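Local coordinates for protein dihydropteroate synthase (Stenotrophomonas maltophilia, PDB 7L6P) that probably catalyses the condensation of para-aminobenzoate with 6-hydroxymethyl-7,8-dihydropterin diphosphate to give 7,8-dihydropteroate, a magnesium-dependent step of folate biosynthesis, at residues D17-I22 against T145-V150; R29-V34 against M126-Y131; L58-V61 against L67-I70; V82-E87 against P113-A118; P93-L98 against I106-F111. One frame throughout, in Å; residues are numbered along the deposited sequence.

Contact 1. Residues D17-I22 against T145-V150; sequences DCAGRI and TGVPVV
Across this contact the backbones come nearest at Cys18 and Val147, whose CA atoms are 5.8 Å apart, and no hydrogen bond joins them. Residues 17-22 form the end of a beta hairpin made by strands 15-18 and 21-24, closed by a type I' turn from Cys18 to Arg21. Its two rungs are the bonds Cys18 N to Arg21 O at 3.0 Å and Arg21 N to Cys18 O at 3.1 Å. Residues 145-150 leave helix 138-145 at Gly146, which has positive phi, and run into strand 149-152 of the TIM barrel. The hairpin therefore packs where a barrel strand begins, at the N-terminal end of the barrel.

Pro148 has the largest share of the buried surface and directs its ring at the hairpin. Its CD lies 3.4 Å from Asp17 O, while Cys18 SG meets CG of the ring at 4.2 Å. Beside this, Ala19 CB rests against Val147 CG1 at 4.1 Å. That methyl is the one opposite the carbonyl carbon of Val147 (chi1 -56°), which points it at Ala19, in the turn of the hairpin. The contact is thus made by small apolar groups, with one carbonyl oxygen at the proline ring. Behind it, Cys18 also touches Met126 and Val147 touches Ile127, so both sides of the contact rest on strand 126-129.

The turn has its own brace, an Asx motif: Gly20 N donates to Asp17 OD1 at 2.7 Å, with an N-H...O angle of 143°, meeting the oxygen almost in line with its C-O bond.

Contact 2. Residues R29-V34 against M126-Y131; sequences RVMGIV and MINDIY
Met31 and the pair Met126 and Asn128 meet inside the TIM barrel, reaching inward from strands 29-35 and 126-129, the first and fourth of the eight. The evidence for a cross-barrel contact is in the spacing: the nearest CA atoms, those of Met31 and Asn128, are 11.0 Å apart, and side chains alone bridge the gap.

Met31 gives the largest buried area, about half of the total. Its chain runs straight as far as SD, the first two torsions both being near 180° (chi2 -170°), and then bends at the last, chi3 -94°, which turns CE aside. That methyl touches Met126 SD at 3.8 Å. Met126 starts out in the same way and is also bent at its sulfur, and the two thioether chains pass obliquely. The sulfur of Met31 faces Asn128, with SD 4.2 Å from ND2, a packing distance.

The real polar partner of Asn128 ND2 is Asp69 OD2, to which it is hydrogen-bonded. The side chain of Asn128 also comes within about 3 Å of the bound imidazole, consistent with the contact lying just below the active site: sulfur and methyl groups lie on the N-terminal side of the amide, and the ligand pocket follows beyond it. Leu67, pointing into the barrel from strand 67-71, touches both methionines.

After Asn128 the strand ends in an Asx turn. Tyr131 N donates to Asp129 OD1 at 2.7 Å, approaching from above the carboxylate plane, about 60° out of it.

Contact 3. Residues L58-V61 against L67-I70; sequences LKLV and LLDI
Helix 49-62 brings its last turns alongside the start of strand 67-71, the CA atoms of Val61 and Leu67 being the nearest at 7.6 Å, and no hydrogen bond passes between the two segments. The helix and the strand are consecutive parts of a beta-alpha-beta crossover: strand 29-35 leads to the helix, and strand 67-71 returns parallel to strand 29-35 as its neighbour in the TIM barrel. Backbone bonds show that adjacency directly, since Gly32 is bonded through its backbone to both Leu67 and Asp69.

The side chains alternate along the strand. Leu68 turns toward the helix and supplies more than half of the buried surface, while Leu67 points away from it. Leu68 sets its CG opposite the carbonyl carbon (chi1 -60°) and continues outward, so its two methyls divide between consecutive helix residues. CD2 meets Leu60 at CB, 3.9 Å away, and CD1 meets Val61 at CG2, 3.8 Å away. The valine and leucine side chains cross at nearly a right angle. Each methyl of the leucine fork has its own helix residue, and the contact is carbon to carbon throughout.

Neighbours show how the two sides of the strand differ. Leu60 also lies on Val34, on the outer face, whereas Asp69 on the inner face is bound through OD1 by Ser107 OG and forms a salt bridge through OD2 with Arg269 NE.

The valine methyl sits in front of the fork, Val61 CG2 being 4.2 Å from Leu68 CG, where the two methyls branch.

Contact 4. Residues V82-E87 against P113-A118; sequences VSVEEE and PEVMRA
Val84 and Glu87 each leave their helix with a branch anti to the backbone N, CG1 of Val84 (chi1 -169°) and CG of Glu87 (chi1 -172°), while Val115 presents CG2, which lies opposite its carbonyl carbon. These torsions carry Val84 CG1 and the Glu87 chain across the gap between the first turns of helices 84-101 and 113-121; both helices belong to the outer layer of the TIM barrel and follow strands 67-71 and 106-109. The CA atoms of Val84 and Val115 are the nearest, at 7.2 Å.

Val84 CG1 is seated between two groups of the facing helix, 4.0 Å from Glu114 CB and likewise 4.0 Å from Val115 CG2. The two valines meet obliquely, whereas Val84 and Glu114 cross at about a right angle.

Glu87, buried and extended, makes the second, smaller part of its helix's side of the contact. Val115 CG2 is 3.7 Å from Glu87 CD and only slightly farther, 3.8 Å, from OE2. OE2 is at the same distance from the other methyl, Val115 CG1, so the isopropyl group covers one face of the carboxylate, with CG2 over CD and CG1 displaced to the OE2 side. The acid oxygens have their polar partners in the intervening loop, where OE1 forms a salt bridge with Lys112 NZ and OE2 a hydrogen bond with Thr110 OG1. Glu87 thus ties helix 84-101 to the loop between strand 106-109 and the second helix, and the lysine probably favours its ionised form.

The first helix begins beside this packing with a capped end: Ser83, at the N-cap, accepts from Glu86 N through OG at 3.3 Å.

Contact 5. Residues P93-L98 against I106-F111; sequences PVIEQL and ISIDTF. With IMD (imidazole), chain C.
Apolar packing between Ile95 and Leu98 on helix 84-101 and Ile106 and Ile108 on strand 106-109 makes up the whole of the contact between the two segments. This is the alpha/beta interface of a TIM barrel, in which a helix of the outer layer runs back against the strand that follows it; the local axes are 9.5 Å apart and antiparallel, at 172°.

Ile106 has the most buried area. With CG2 anti to the backbone N and CG1 opposite the carbonyl carbon (chi1 -54°), its two branches spread to different helix residues. CG2 touches Ile95 CG2 at 3.8 Å, and CD1 reaches Leu98 CB at 4.1 Å, one helical turn along. The Ile95 and Ile106 side chains lie alongside one another, pointing opposite ways. Ile95 extends its other branch along the strand, and its CD1 meets Ile108 CD1 at 4.0 Å, those two side chains crossing at about a right angle. Ile70 of the adjacent strand packs on Ile95, Leu98 and Ile106, and Ala119 of helix 113-121 on Ile95 and Ile108.

Polar interactions lie beyond the apolar layer, at the C-terminal end of the strand. Asp109 forms a salt bridge through OD2 with Arg269 NH2, close to the carboxylate of Asp69. The active-site imidazole, probably taken up from the crystallisation liquor, lies against the same group, where the pterin pocket of this family is expected. Its N1 donates a weak, bent hydrogen bond to Asp109 OD2, 3.2 Å long with an angle of 135°, and its C2 lies 3.0 Å from Asp109 OD1.

Contacts 1, 2, 3 and 5 are buried. Contact 2 is the innermost, centred about 3 Å from the centre of the chain, and spans the barrel interior with two methionine thioethers; contacts 1, 3 and 5 are centred about 13 to 14 Å out. Contacts 3 and 5 repeat one scheme on neighbouring strands, each packing branched aliphatic side chains of a helix on the outer face of the sheet; they meet at Ile70 O and Asp109 N. Contact 4, about 18 Å out and only partly buried, joins two outer helices and alone packs a charged group; it shares helix 84-101 with contact 5. Contact 1, at the N-terminal barrel end, reaches contact 2 through backbone bonds from Ile127 to Pro148 and Val150.

Contact 1. Residues D17-I22 against T145-V150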
# COMPACT_ATOMS: atom_id res chain seq x y z
N ASP A 17 -12.64 16.46 19.70
CA ASP A 17 -12.49 17.88 19.99
C ASP A 17 -11.12 18.07 20.64
O ASP A 17 -10.97 17.90 21.85
CB ASP A 17 -13.61 18.39 20.87
CG ASP A 17 -13.63 19.91 20.98
OD1 ASP A 17 -12.55 20.53 20.87
OD2 ASP A 17 -14.73 20.49 21.14
N CYS A 18 -10.14 18.43 19.83
CA CYS A 18 -8.75 18.57 20.27
C CYS A 18 -8.51 20.00 20.72
O CYS A 18 -7.89 20.82 20.03
CB CYS A 18 -7.80 18.15 19.16
SG CYS A 18 -7.91 16.39 18.73
N ALA A 19 -9.01 20.31 21.92
CA ALA A 19 -8.92 21.64 22.51
C ALA A 19 -9.45 22.70 21.55
O ALA A 19 -8.85 23.75 21.34
CB ALA A 19 -7.49 21.97 22.93
N GLY A 20 -10.61 22.40 20.96
CA GLY A 20 -11.27 23.30 20.06
C GLY A 20 -11.05 22.98 18.60
O GLY A 20 -11.87 23.37 17.76
N ARG A 21 -10.00 22.23 18.27
CA ARG A 21 -9.71 21.88 16.89
C ARG A 21 -10.39 20.55 16.58
O ARG A 21 -9.95 19.50 17.03
CB ARG A 21 -8.19 21.80 16.68
CG ARG A 21 -7.46 23.01 17.21
CD ARG A 21 -6.09 23.18 16.59
NE ARG A 21 -5.42 24.38 17.09
CZ ARG A 21 -4.31 24.90 16.57
NH1 ARG A 21 -3.72 24.36 15.51
NH2 ARG A 21 -3.79 25.99 17.12
N ILE A 22 -11.48 20.61 15.81
CA ILE A 22 -12.25 19.41 15.51
C ILE A 22 -11.51 18.57 14.49
O ILE A 22 -11.01 19.08 13.48
CB ILE A 22 -13.66 19.78 15.01
CG1 ILE A 22 -14.45 20.55 16.07
CG2 ILE A 22 -14.43 18.53 14.62
CD1 ILE A 22 -14.76 19.74 17.31
N THR A 145 -6.56 17.93 31.97
CA THR A 145 -6.30 18.76 30.79
C THR A 145 -7.52 18.87 29.90
O THR A 145 -7.73 19.92 29.28
CB THR A 145 -5.13 18.20 29.98
OG1 THR A 145 -5.54 16.97 29.37
CG2 THR A 145 -3.92 17.95 30.85
N GLY A 146 -8.34 17.82 29.82
CA GLY A 146 -9.52 17.84 28.99
C GLY A 146 -9.28 17.56 27.52
O GLY A 146 -10.20 17.73 26.71
N VAL A 147 -8.08 17.14 27.13
CA VAL A 147 -7.84 16.85 25.72
C VAL A 147 -7.89 15.34 25.49
O VAL A 147 -7.64 14.56 26.42
CB VAL A 147 -6.51 17.45 25.26
CG1 VAL A 147 -6.49 18.93 25.54
CG2 VAL A 147 -5.34 16.76 25.98
N PRO A 148 -8.18 14.89 24.27
CA PRO A 148 -8.15 13.44 24.00
C PRO A 148 -6.79 12.83 24.29
O PRO A 148 -5.75 13.49 24.18
CB PRO A 148 -8.51 13.36 22.51
CG PRO A 148 -9.35 14.59 22.27
CD PRO A 148 -8.74 15.65 23.15
N VAL A 149 -6.80 11.57 24.72
CA VAL A 149 -5.58 10.88 25.14
C VAL A 149 -5.56 9.50 24.49
O VAL A 149 -6.56 8.79 24.49
CB VAL A 149 -5.48 10.74 26.68
CG1 VAL A 149 -4.24 9.93 27.04
CG2 VAL A 149 -5.46 12.11 27.37
N VAL A 150 -4.42 9.15 23.92
CA VAL A 150 -4.23 7.84 23.30
C VAL A 150 -3.65 6.88 24.34
O VAL A 150 -2.54 7.10 24.84
CB VAL A 150 -3.30 7.94 22.09
CG1 VAL A 150 -3.15 6.60 21.44
CG2 VAL A 150 -3.85 8.94 21.11

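Contact 2. Residues R29-V34 against M126-Y131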
# COMPACT_ATOMS: atom_id res chain seq x y z
N ARG A 29 -7.38 9.39 9.34
CA ARG A 29 -6.63 10.64 9.39
C ARG A 29 -5.15 10.34 9.56
O ARG A 29 -4.78 9.32 10.14
CB ARG A 29 -7.12 11.52 10.53
CG ARG A 29 -8.57 11.85 10.34
CD ARG A 29 -8.70 12.42 8.96
NE ARG A 29 -10.00 12.99 8.69
CZ ARG A 29 -10.19 14.04 7.90
NH1 ARG A 29 -9.16 14.68 7.36
NH2 ARG A 29 -11.43 14.39 7.57
N VAL A 30 -4.31 11.21 9.00
CA VAL A 30 -2.86 11.02 9.02
C VAL A 30 -2.23 11.95 10.04
O VAL A 30 -2.34 13.18 9.94
CB VAL A 30 -2.24 11.25 7.64
CG1 VAL A 30 -0.76 10.97 7.74
CG2 VAL A 30 -2.91 10.38 6.59
N MET A 31 -1.52 11.35 11.01
CA MET A 31 -0.78 12.06 12.04
C MET A 31 0.69 12.08 11.64
O MET A 31 1.30 11.02 11.47
CB MET A 31 -0.97 11.36 13.39
CG MET A 31 -0.09 11.87 14.53
SD MET A 31 -0.15 10.82 16.02
CE MET A 31 -1.43 11.58 17.04
N GLY A 32 1.26 13.27 11.49
CA GLY A 32 2.68 13.40 11.16
C GLY A 32 3.58 13.37 12.39
O GLY A 32 3.27 13.94 13.42
N ILE A 33 4.72 12.71 12.25
CA ILE A 33 5.67 12.56 13.35
C ILE A 33 6.68 13.70 13.29
O ILE A 33 7.30 13.94 12.25
CB ILE A 33 6.36 11.19 13.29
CG1 ILE A 33 5.31 10.10 13.46
CG2 ILE A 33 7.53 11.11 14.31
CD1 ILE A 33 5.84 8.71 13.27
N VAL A 34 6.79 14.46 14.39
CA VAL A 34 7.70 15.59 14.49
C VAL A 34 8.53 15.38 15.75
O VAL A 34 8.14 15.78 16.85
CB VAL A 34 6.97 16.94 14.55
CG1 VAL A 34 7.97 18.08 14.58
CG2 VAL A 34 6.00 17.10 13.39
N MET A 126 -3.93 17.28 22.31
CA MET A 126 -3.96 15.83 22.38
C MET A 126 -2.71 15.36 23.11
O MET A 126 -1.67 16.02 23.09
CB MET A 126 -4.05 15.20 20.98
CG MET A 126 -3.91 13.69 21.00
SD MET A 126 -4.13 12.90 19.41
CE MET A 126 -5.89 13.16 19.16
N ILE A 127 -2.86 14.24 23.83
CA ILE A 127 -1.76 13.56 24.50
C ILE A 127 -1.63 12.17 23.91
O ILE A 127 -2.62 11.42 23.84
CB ILE A 127 -1.97 13.49 26.03
CG1 ILE A 127 -1.91 14.89 26.63
CG2 ILE A 127 -0.94 12.57 26.67
CD1 ILE A 127 -2.36 14.97 28.05
N ASN A 128 -0.43 11.81 23.48
CA ASN A 128 -0.14 10.49 22.92
C ASN A 128 0.83 9.80 23.86
O ASN A 128 2.00 10.19 23.93
CB ASN A 128 0.44 10.64 21.51
CG ASN A 128 0.47 9.34 20.73
OD1 ASN A 128 -0.22 8.38 21.07
ND2 ASN A 128 1.31 9.29 19.69
N ASP A 129 0.36 8.80 24.61
CA ASP A 129 1.13 8.24 25.73
C ASP A 129 1.51 6.79 25.47
O ASP A 129 0.65 5.90 25.49
CB ASP A 129 0.34 8.36 27.03
CG ASP A 129 1.11 7.81 28.24
OD1 ASP A 129 2.31 7.46 28.14
OD2 ASP A 129 0.49 7.72 29.31
N ILE A 130 2.82 6.53 25.30
CA ILE A 130 3.29 5.16 25.12
C ILE A 130 3.03 4.30 26.36
O ILE A 130 2.96 3.07 26.25
CB ILE A 130 4.80 5.13 24.77
CG1 ILE A 130 5.64 5.71 25.91
CG2 ILE A 130 5.10 5.85 23.48
CD1 ILE A 130 7.13 5.33 25.79
N TYR A 131 2.93 4.91 27.54
CA TYR A 131 2.83 4.18 28.81
C TYR A 131 1.39 3.96 29.27
O TYR A 131 1.18 3.38 30.34
CB TYR A 131 3.60 4.90 29.92
CG TYR A 131 4.14 3.98 31.01
CD1 TYR A 131 4.27 2.61 30.78
CD2 TYR A 131 4.49 4.48 32.26
CE1 TYR A 131 4.76 1.76 31.78
CE2 TYR A 131 4.97 3.63 33.27
CZ TYR A 131 5.11 2.27 33.02
OH TYR A 131 5.59 1.42 33.99

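Contact 3. Residues L58-V61 against L67-I70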
# COMPACT_ATOMS: atom_id res chain seq x y z
N LEU A 58 5.35 22.14 9.56
CA LEU A 58 4.66 22.85 8.47
C LEU A 58 4.71 22.05 7.17
O LEU A 58 3.73 22.02 6.43
CB LEU A 58 5.30 24.22 8.28
CG LEU A 58 5.21 25.11 9.52
CD1 LEU A 58 5.99 26.40 9.34
CD2 LEU A 58 3.77 25.42 9.84
N LYS A 59 5.85 21.41 6.88
CA LYS A 59 5.98 20.63 5.65
C LYS A 59 5.08 19.41 5.67
O LYS A 59 4.48 19.06 4.64
CB LYS A 59 7.43 20.20 5.46
CG LYS A 59 7.64 19.10 4.41
CD LYS A 59 8.92 18.30 4.75
CE LYS A 59 9.01 16.95 4.02
NZ LYS A 59 8.93 15.79 4.99
N LEU A 60 4.96 18.75 6.82
CA LEU A 60 4.07 17.60 6.91
C LEU A 60 2.63 18.01 6.69
O LEU A 60 1.85 17.27 6.08
CB LEU A 60 4.24 16.90 8.26
CG LEU A 60 5.60 16.20 8.45
CD1 LEU A 60 5.61 15.33 9.70
CD2 LEU A 60 5.95 15.38 7.20
N VAL A 61 2.26 19.20 7.17
CA VAL A 61 0.91 19.69 6.96
C VAL A 61 0.64 19.92 5.48
O VAL A 61 -0.32 19.40 4.92
CB VAL A 61 0.67 20.96 7.80
CG1 VAL A 61 -0.66 21.62 7.41
CG2 VAL A 61 0.69 20.61 9.29
N LEU A 67 -2.82 16.01 11.56
CA LEU A 67 -2.42 16.36 12.91
C LEU A 67 -0.95 15.99 13.06
O LEU A 67 -0.40 15.20 12.28
CB LEU A 67 -3.29 15.66 13.97
CG LEU A 67 -3.28 14.13 14.13
CD1 LEU A 67 -3.91 13.74 15.48
CD2 LEU A 67 -3.99 13.43 12.98
N LEU A 68 -0.31 16.61 14.05
CA LEU A 68 1.12 16.45 14.28
C LEU A 68 1.37 15.97 15.71
O LEU A 68 0.63 16.32 16.63
CB LEU A 68 1.84 17.77 14.03
CG LEU A 68 1.70 18.33 12.62
CD1 LEU A 68 2.40 19.66 12.54
CD2 LEU A 68 2.28 17.35 11.58
N ASP A 69 2.41 15.16 15.88
CA ASP A 69 2.76 14.61 17.18
C ASP A 69 4.17 15.07 17.55
O ASP A 69 5.13 14.73 16.85
CB ASP A 69 2.70 13.08 17.18
CG ASP A 69 2.65 12.51 18.58
OD1 ASP A 69 1.97 13.13 19.44
OD2 ASP A 69 3.29 11.45 18.83
N ILE A 70 4.28 15.84 18.63
CA ILE A 70 5.53 16.49 19.02
C ILE A 70 6.15 15.72 20.18
O ILE A 70 5.50 15.52 21.21
CB ILE A 70 5.31 17.96 19.40
CG1 ILE A 70 4.43 18.66 18.35
CG2 ILE A 70 6.64 18.68 19.54
CD1 ILE A 70 4.94 18.55 16.95

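Contact 4. Residues V82-E87 against P113-A118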
# COMPACT_ATOMS: atom_id res chain seq x y z
N VAL A 82 15.49 11.17 28.74
CA VAL A 82 15.64 12.62 28.73
C VAL A 82 15.05 13.18 30.02
O VAL A 82 13.99 12.74 30.46
CB VAL A 82 14.96 13.22 27.49
CG1 VAL A 82 14.90 14.74 27.57
CG2 VAL A 82 15.68 12.76 26.23
N SER A 83 15.75 14.14 30.63
CA SER A 83 15.20 14.78 31.83
C SER A 83 14.02 15.68 31.48
O SER A 83 13.91 16.19 30.36
CB SER A 83 16.27 15.62 32.54
OG SER A 83 16.39 16.89 31.93
N VAL A 84 13.12 15.86 32.45
CA VAL A 84 11.92 16.66 32.24
C VAL A 84 12.28 18.08 31.86
O VAL A 84 11.61 18.70 31.02
CB VAL A 84 11.03 16.63 33.49
CG1 VAL A 84 9.65 17.24 33.17
CG2 VAL A 84 10.92 15.22 34.04
N GLU A 85 13.30 18.64 32.50
CA GLU A 85 13.71 20.00 32.17
C GLU A 85 14.06 20.12 30.69
O GLU A 85 13.61 21.05 30.01
CB GLU A 85 14.88 20.43 33.05
N GLU A 86 14.82 19.14 30.17
CA GLU A 86 15.22 19.16 28.77
C GLU A 86 14.06 18.84 27.83
O GLU A 86 13.93 19.45 26.76
CB GLU A 86 16.39 18.19 28.53
CG GLU A 86 16.75 18.00 27.07
CD GLU A 86 17.54 19.17 26.49
OE1 GLU A 86 17.63 20.23 27.15
OE2 GLU A 86 18.07 19.03 25.36
N GLU A 87 13.22 17.87 28.20
CA GLU A 87 12.06 17.53 27.37
C GLU A 87 11.17 18.75 27.15
O GLU A 87 10.69 18.98 26.04
CB GLU A 87 11.27 16.39 28.01
CG GLU A 87 10.14 15.83 27.14
CD GLU A 87 9.56 14.52 27.68
OE1 GLU A 87 10.20 13.93 28.58
OE2 GLU A 87 8.48 14.10 27.23
N PRO A 113 3.72 13.46 33.45
CA PRO A 113 2.62 14.39 33.79
C PRO A 113 2.97 15.86 33.59
O PRO A 113 2.14 16.61 33.06
CB PRO A 113 2.36 14.08 35.27
CG PRO A 113 2.98 12.75 35.52
CD PRO A 113 4.16 12.68 34.61
N GLU A 114 4.16 16.30 34.02
CA GLU A 114 4.54 17.70 33.86
C GLU A 114 4.56 18.10 32.39
O GLU A 114 4.14 19.21 32.03
CB GLU A 114 5.91 17.98 34.46
CG GLU A 114 6.13 17.54 35.89
CD GLU A 114 6.77 16.16 35.99
OE1 GLU A 114 6.52 15.30 35.10
OE2 GLU A 114 7.56 15.95 36.95
N VAL A 115 5.07 17.23 31.53
CA VAL A 115 5.12 17.56 30.11
C VAL A 115 3.71 17.66 29.54
O VAL A 115 3.44 18.52 28.69
CB VAL A 115 5.96 16.52 29.35
CG1 VAL A 115 6.03 16.87 27.87
CG2 VAL A 115 7.37 16.46 29.93
N MET A 116 2.79 16.82 30.03
CA MET A 116 1.41 16.89 29.57
C MET A 116 0.79 18.23 29.89
O MET A 116 0.22 18.89 29.02
CB MET A 116 0.59 15.76 30.19
CG MET A 116 0.94 14.37 29.70
SD MET A 116 0.12 13.08 30.65
CE MET A 116 0.86 11.60 29.98
N ARG A 117 0.90 18.66 31.15
CA ARG A 117 0.28 19.91 31.58
C ARG A 117 0.86 21.10 30.83
O ARG A 117 0.12 21.96 30.34
CB ARG A 117 0.45 20.10 33.09
CG ARG A 117 -0.62 19.44 33.93
CD ARG A 117 -0.45 19.83 35.38
NE ARG A 117 0.93 19.67 35.81
CZ ARG A 117 1.35 18.76 36.68
NH1 ARG A 117 0.51 17.95 37.31
NH2 ARG A 117 2.66 18.67 36.94
N ALA A 118 2.19 21.15 30.72
CA ALA A 118 2.83 22.29 30.08
C ALA A 118 2.53 22.32 28.59
O ALA A 118 2.28 23.39 28.02
CB ALA A 118 4.33 22.25 30.34

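Contact 5. Residues P93-L98 against I106-F111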
# COMPACT_ATOMS: atom_id res chain seq x y z
N PRO A 93 8.55 25.22 22.87
CA PRO A 93 8.60 26.18 21.75
C PRO A 93 8.05 25.61 20.46
O PRO A 93 7.40 26.33 19.70
CB PRO A 93 10.09 26.53 21.64
CG PRO A 93 10.81 25.41 22.30
CD PRO A 93 9.90 24.97 23.42
N VAL A 94 8.27 24.32 20.21
CA VAL A 94 7.79 23.73 18.97
C VAL A 94 6.27 23.67 18.96
O VAL A 94 5.63 23.87 17.93
CB VAL A 94 8.42 22.34 18.75
CG1 VAL A 94 7.80 21.65 17.53
CG2 VAL A 94 9.92 22.47 18.57
N ILE A 95 5.66 23.42 20.12
CA ILE A 95 4.21 23.37 20.19
C ILE A 95 3.62 24.77 20.09
O ILE A 95 2.68 25.02 19.33
CB ILE A 95 3.74 22.66 21.47
CG1 ILE A 95 4.11 21.19 21.44
CG2 ILE A 95 2.24 22.74 21.56
CD1 ILE A 95 3.74 20.45 22.69
N GLU A 96 4.16 25.71 20.87
CA GLU A 96 3.65 27.08 20.83
C GLU A 96 3.63 27.62 19.41
O GLU A 96 2.60 28.14 18.95
CB GLU A 96 4.47 28.00 21.74
CG GLU A 96 4.14 27.90 23.21
CD GLU A 96 5.09 28.70 24.08
OE1 GLU A 96 6.24 28.95 23.65
OE2 GLU A 96 4.69 29.11 25.19
N GLN A 97 4.74 27.47 18.69
CA GLN A 97 4.85 28.05 17.35
C GLN A 97 3.98 27.31 16.35
O GLN A 97 3.28 27.94 15.54
CB GLN A 97 6.31 28.06 16.90
CG GLN A 97 7.05 29.33 17.27
CD GLN A 97 8.55 29.18 17.13
OE1 GLN A 97 9.12 29.41 16.05
NE2 GLN A 97 9.22 28.79 18.22
N LEU A 98 4.02 25.98 16.37
CA LEU A 98 3.19 25.21 15.44
C LEU A 98 1.71 25.46 15.67
O LEU A 98 0.91 25.46 14.72
CB LEU A 98 3.50 23.72 15.55
CG LEU A 98 4.77 23.29 14.83
CD1 LEU A 98 5.08 21.84 15.17
CD2 LEU A 98 4.64 23.48 13.33
N ILE A 106 -2.37 19.72 17.58
CA ILE A 106 -0.98 19.47 17.96
C ILE A 106 -0.98 18.50 19.13
O ILE A 106 -1.47 18.82 20.22
CB ILE A 106 -0.26 20.77 18.34
CG1 ILE A 106 -0.40 21.80 17.20
CG2 ILE A 106 1.20 20.47 18.70
CD1 ILE A 106 0.17 21.33 15.88
N SER A 107 -0.44 17.31 18.91
CA SER A 107 -0.38 16.30 19.96
C SER A 107 1.00 16.30 20.61
O SER A 107 2.02 16.50 19.94
CB SER A 107 -0.68 14.91 19.43
OG SER A 107 -0.32 13.95 20.41
N ILE A 108 1.02 16.07 21.92
CA ILE A 108 2.27 15.92 22.66
C ILE A 108 2.52 14.44 22.90
O ILE A 108 1.67 13.72 23.45
CB ILE A 108 2.25 16.70 23.99
CG1 ILE A 108 3.55 16.42 24.75
CG2 ILE A 108 1.04 16.34 24.83
CD1 ILE A 108 4.78 16.87 24.00
N ASP A 109 3.70 13.99 22.49
CA ASP A 109 4.15 12.61 22.60
C ASP A 109 4.97 12.52 23.88
O ASP A 109 6.17 12.80 23.89
CB ASP A 109 4.93 12.25 21.33
CG ASP A 109 5.44 10.82 21.33
OD1 ASP A 109 5.10 10.05 22.25
OD2 ASP A 109 6.18 10.47 20.38
N THR A 110 4.32 12.14 24.98
CA THR A 110 4.98 12.09 26.27
C THR A 110 4.28 11.08 27.17
O THR A 110 3.12 10.71 26.95
CB THR A 110 4.99 13.46 26.96
OG1 THR A 110 5.90 13.44 28.06
CG2 THR A 110 3.62 13.79 27.50
N PHE A 111 5.00 10.62 28.19
CA PHE A 111 4.43 9.81 29.25
C PHE A 111 4.47 10.51 30.59
O PHE A 111 3.99 9.96 31.58
CB PHE A 111 5.15 8.45 29.35
CG PHE A 111 6.62 8.54 29.70
CD1 PHE A 111 7.04 8.56 31.03
CD2 PHE A 111 7.59 8.58 28.70
CE1 PHE A 111 8.39 8.63 31.36
CE2 PHE A 111 8.95 8.66 29.02
CZ PHE A 111 9.35 8.68 30.35
N1 IMD C . 5.02 7.45 20.26
C2 IMD C . 3.88 7.67 20.96
N3 IMD C . 3.03 6.64 20.77
C4 IMD C . 3.63 5.76 19.93
C5 IMD C . 4.89 6.27 19.61